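Local coordinates for protein uncharacterized metal-dependent hydrolase (Pyrococcus horikoshii, PDB 3IGH) that is uncharacterised but probably hydrolyses carbon-nitrogen bonds other than peptide bonds, in a metal-dependent way, at residues V311-D322 with R336-Q347. Numbering follows the deposited sequence. Where two conformers were deposited one is given.
Sequences VAIHAIGDKALD and RIEHASLVRDDQ. With SO4 (sulfate ion), chain G; SO4 (sulfate ion), chain B.
Ala-312 to His-314 run parallel to Arg-336 to Glu-338; Glu-338 N donates to Ile-313 O (2.9 Å), Ala-315 N to Glu-338 O, and weak bonds from Ala-340 N and Leu-342 N extend the pairing into the turns. The Arg-336 guanidinium holds Glu-338 side-on; Arg-336 NH2 also donates to Ser-66 O, and Glu-338 OE1 accepts from His-67. Near the C-terminal ends of the strands, His-314 ND1 and His-339 NE2 each donate to one sulfate, to O4 and O2, both at 2.8 Å; Lys-262 and His-67 bind the same ion. These strands and helix 318-331 form a beta-alpha-beta unit of the amidohydrolase TIM barrel, and histidines at C-terminal strand ends usually bind metal in this family, so the sulfate probably marks the active-site region. Ile-316 lays CD1 over one face of the His-339 imidazole, 4.0 Å from its centroid. Leu-321 CD1 meets Ile-337 CD1 and its CD2 meets Val-343 CG2. The chi3 bend of Arg-344 (-57°) turns its guanidinium toward two carboxylates: NH1 and NH2 take Asp-322 end-on, and NH2 also reaches Asp-318 OD2 (2.9 Å), whose carboxylate stands nearly perpendicular; Ser-277 OG also hydrogen-bonds that OD2. Gln-347 covers one guanidinium face, its NE2 donating to Asp-318 O at 2.8 Å.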
# COMPACT_ATOMS: atom_id res chain seq x y z
N VAL A 311 -9.85 -12.56 7.37
CA VAL A 311 -9.64 -13.18 8.67
C VAL A 311 -9.43 -14.68 8.46
O VAL A 311 -10.30 -15.38 7.91
CB VAL A 311 -10.86 -12.93 9.60
CG1 VAL A 311 -10.63 -13.57 10.97
CG2 VAL A 311 -11.15 -11.41 9.73
N ALA A 312 -8.26 -15.17 8.87
CA ALA A 312 -7.92 -16.58 8.79
C ALA A 312 -7.85 -17.16 10.18
O ALA A 312 -7.17 -16.61 11.05
CB ALA A 312 -6.58 -16.79 8.05
N ILE A 313 -8.55 -18.27 10.38
CA ILE A 313 -8.56 -18.92 11.68
C ILE A 313 -8.02 -20.36 11.58
O ILE A 313 -8.57 -21.19 10.87
CB ILE A 313 -9.98 -18.95 12.31
CG1 ILE A 313 -10.59 -17.52 12.34
CG2 ILE A 313 -9.90 -19.52 13.72
CD1 ILE A 313 -11.96 -17.41 13.04
N HIS A 314 -6.95 -20.62 12.32
CA HIS A 314 -6.42 -21.97 12.52
C HIS A 314 -7.44 -22.79 13.31
O HIS A 314 -7.83 -22.41 14.41
CB HIS A 314 -5.10 -21.83 13.29
CG HIS A 314 -4.56 -23.10 13.89
ND1 HIS A 314 -3.30 -23.58 13.58
CD2 HIS A 314 -5.06 -23.94 14.83
CE1 HIS A 314 -3.07 -24.68 14.28
NE2 HIS A 314 -4.12 -24.92 15.04
N ALA A 315 -7.85 -23.92 12.74
CA ALA A 315 -8.68 -24.91 13.45
C ALA A 315 -8.29 -26.32 13.01
O ALA A 315 -8.56 -26.71 11.88
CB ALA A 315 -10.16 -24.66 13.20
N ILE A 316 -7.66 -27.07 13.90
CA ILE A 316 -7.24 -28.44 13.59
C ILE A 316 -8.29 -29.44 14.10
O ILE A 316 -8.81 -30.25 13.33
CB ILE A 316 -5.79 -28.69 14.11
CG1 ILE A 316 -4.81 -27.89 13.24
CG2 ILE A 316 -5.41 -30.18 14.04
CD1 ILE A 316 -3.33 -28.08 13.57
N GLY A 317 -8.62 -29.36 15.39
CA GLY A 317 -9.61 -30.27 15.98
C GLY A 317 -11.02 -29.98 15.51
O GLY A 317 -11.31 -28.88 15.02
N ASP A 318 -11.91 -30.97 15.65
CA ASP A 318 -13.27 -30.80 15.17
C ASP A 318 -14.09 -29.83 16.03
O ASP A 318 -14.96 -29.13 15.51
CB ASP A 318 -13.99 -32.15 15.02
CG ASP A 318 -14.29 -32.80 16.36
OD1 ASP A 318 -13.35 -33.12 17.12
OD2 ASP A 318 -15.49 -32.97 16.65
N LYS A 319 -13.80 -29.78 17.32
CA LYS A 319 -14.47 -28.79 18.19
C LYS A 319 -13.95 -27.38 17.92
O LYS A 319 -14.70 -26.42 17.95
CB LYS A 319 -14.34 -29.14 19.67
CG LYS A 319 -15.22 -28.29 20.58
CD LYS A 319 -15.14 -28.74 22.03
CE LYS A 319 -16.38 -28.28 22.78
NZ LYS A 319 -16.43 -28.83 24.17
N ALA A 320 -12.65 -27.27 17.63
CA ALA A 320 -12.05 -25.99 17.24
C ALA A 320 -12.71 -25.44 16.00
O ALA A 320 -12.90 -24.23 15.88
CB ALA A 320 -10.60 -26.17 16.99
N LEU A 321 -13.04 -26.33 15.07
CA LEU A 321 -13.77 -25.97 13.87
C LEU A 321 -15.16 -25.40 14.17
O LEU A 321 -15.58 -24.43 13.54
CB LEU A 321 -13.86 -27.15 12.90
CG LEU A 321 -14.58 -26.88 11.58
CD1 LEU A 321 -13.92 -25.74 10.79
CD2 LEU A 321 -14.63 -28.14 10.75
N ASP A 322 -15.86 -26.01 15.14
CA ASP A 322 -17.15 -25.47 15.62
C ASP A 322 -16.98 -24.03 16.08
O ASP A 322 -17.78 -23.17 15.72
CB ASP A 322 -17.72 -26.30 16.78
CG ASP A 322 -18.26 -27.66 16.35
OD1 ASP A 322 -18.83 -27.77 15.25
OD2 ASP A 322 -18.14 -28.62 17.14
N ARG A 336 -11.71 -17.50 6.15
CA ARG A 336 -10.98 -18.69 5.77
C ARG A 336 -10.56 -19.48 7.00
O ARG A 336 -10.32 -18.92 8.07
CB ARG A 336 -9.80 -18.37 4.83
CG ARG A 336 -8.87 -17.27 5.27
CD ARG A 336 -7.72 -17.05 4.28
NE ARG A 336 -6.75 -18.15 4.27
CZ ARG A 336 -5.66 -18.19 3.51
NH1 ARG A 336 -5.37 -17.19 2.68
NH2 ARG A 336 -4.85 -19.24 3.58
N ILE A 337 -10.55 -20.81 6.85
CA ILE A 337 -10.11 -21.69 7.91
C ILE A 337 -8.83 -22.39 7.46
O ILE A 337 -8.73 -22.85 6.33
CB ILE A 337 -11.22 -22.68 8.33
CG1 ILE A 337 -12.26 -21.95 9.18
CG2 ILE A 337 -10.65 -23.86 9.14
CD1 ILE A 337 -13.66 -22.50 9.03
N GLU A 338 -7.84 -22.40 8.36
CA GLU A 338 -6.56 -23.03 8.10
C GLU A 338 -6.54 -24.42 8.72
O GLU A 338 -6.98 -24.60 9.87
CB GLU A 338 -5.43 -22.18 8.69
CG GLU A 338 -5.52 -20.69 8.34
CD GLU A 338 -5.64 -20.45 6.84
OE1 GLU A 338 -4.72 -20.81 6.09
OE2 GLU A 338 -6.68 -19.90 6.42
N HIS A 339 -6.02 -25.38 7.94
CA HIS A 339 -5.88 -26.80 8.27
C HIS A 339 -7.15 -27.62 8.03
O HIS A 339 -7.18 -28.48 7.14
CB HIS A 339 -5.36 -27.03 9.69
CG HIS A 339 -3.98 -26.49 9.93
ND1 HIS A 339 -2.86 -27.29 9.93
CD2 HIS A 339 -3.55 -25.24 10.20
CE1 HIS A 339 -1.79 -26.55 10.17
NE2 HIS A 339 -2.18 -25.30 10.33
N ALA A 340 -8.18 -27.35 8.84
CA ALA A 340 -9.45 -28.10 8.81
C ALA A 340 -9.19 -29.61 8.84
O ALA A 340 -9.74 -30.37 8.04
CB ALA A 340 -10.31 -27.69 7.60
N SER A 341 -8.34 -30.02 9.77
CA SER A 341 -7.76 -31.37 9.78
C SER A 341 -8.77 -32.47 10.12
O SER A 341 -8.67 -33.58 9.61
CB SER A 341 -6.58 -31.42 10.75
OG SER A 341 -5.65 -30.39 10.44
N LEU A 342 -9.73 -32.12 10.97
CA LEU A 342 -10.78 -33.03 11.41
C LEU A 342 -12.13 -32.35 11.21
O LEU A 342 -12.44 -31.38 11.91
CB LEU A 342 -10.61 -33.34 12.90
CG LEU A 342 -9.77 -34.52 13.38
CD1 LEU A 342 -10.07 -34.72 14.84
CD2 LEU A 342 -10.13 -35.76 12.63
N VAL A 343 -12.89 -32.84 10.24
CA VAL A 343 -14.21 -32.28 9.92
C VAL A 343 -15.25 -33.41 9.97
O VAL A 343 -15.12 -34.39 9.25
CB VAL A 343 -14.24 -31.65 8.50
CG1 VAL A 343 -15.63 -31.14 8.15
CG2 VAL A 343 -13.20 -30.52 8.39
N ARG A 344 -16.26 -33.26 10.83
CA ARG A 344 -17.34 -34.26 10.97
C ARG A 344 -18.31 -34.16 9.79
O ARG A 344 -18.37 -33.11 9.15
CB ARG A 344 -18.11 -34.03 12.26
CG ARG A 344 -17.28 -33.96 13.53
CD ARG A 344 -18.17 -33.92 14.78
NE ARG A 344 -19.11 -32.80 14.74
CZ ARG A 344 -18.92 -31.63 15.35
NH1 ARG A 344 -19.83 -30.68 15.22
NH2 ARG A 344 -17.84 -31.40 16.09
N ASP A 345 -19.08 -35.22 9.53
CA ASP A 345 -20.08 -35.21 8.45
C ASP A 345 -21.08 -34.05 8.59
O ASP A 345 -21.47 -33.45 7.59
CB ASP A 345 -20.86 -36.54 8.36
CG ASP A 345 -19.99 -37.73 7.94
OD1 ASP A 345 -20.57 -38.82 7.74
OD2 ASP A 345 -18.75 -37.59 7.83
N ASP A 346 -21.46 -33.74 9.83
CA ASP A 346 -22.40 -32.64 10.11
C ASP A 346 -21.82 -31.25 9.85
O ASP A 346 -22.55 -30.30 9.55
CB ASP A 346 -22.96 -32.75 11.54
CG ASP A 346 -21.87 -32.76 12.60
OD1 ASP A 346 -21.36 -31.68 12.96
OD2 ASP A 346 -21.55 -33.86 13.11
N GLN A 347 -20.50 -31.13 9.96
CA GLN A 347 -19.81 -29.86 9.75
C GLN A 347 -19.65 -29.49 8.28
O GLN A 347 -19.42 -28.33 7.95
CB GLN A 347 -18.45 -29.88 10.45
CG GLN A 347 -18.55 -29.79 11.96
CD GLN A 347 -17.21 -29.93 12.62
OE1 GLN A 347 -16.41 -30.79 12.26
NE2 GLN A 347 -16.95 -29.08 13.61
S SO4 G . -20.42 -37.73 11.92
O1 SO4 G . -19.22 -37.70 11.10
O2 SO4 G . -20.06 -37.80 13.33
O3 SO4 G . -21.21 -36.51 11.71
O4 SO4 G . -21.21 -38.91 11.54
S SO4 B . -0.28 -22.58 11.83
O1 SO4 B . 0.48 -21.57 11.11
O2 SO4 B . 0.09 -23.90 11.33
O3 SO4 B . 0.06 -22.51 13.24
O4 SO4 B . -1.71 -22.36 11.60
O HOH W 1 -10.96 -29.03 11.59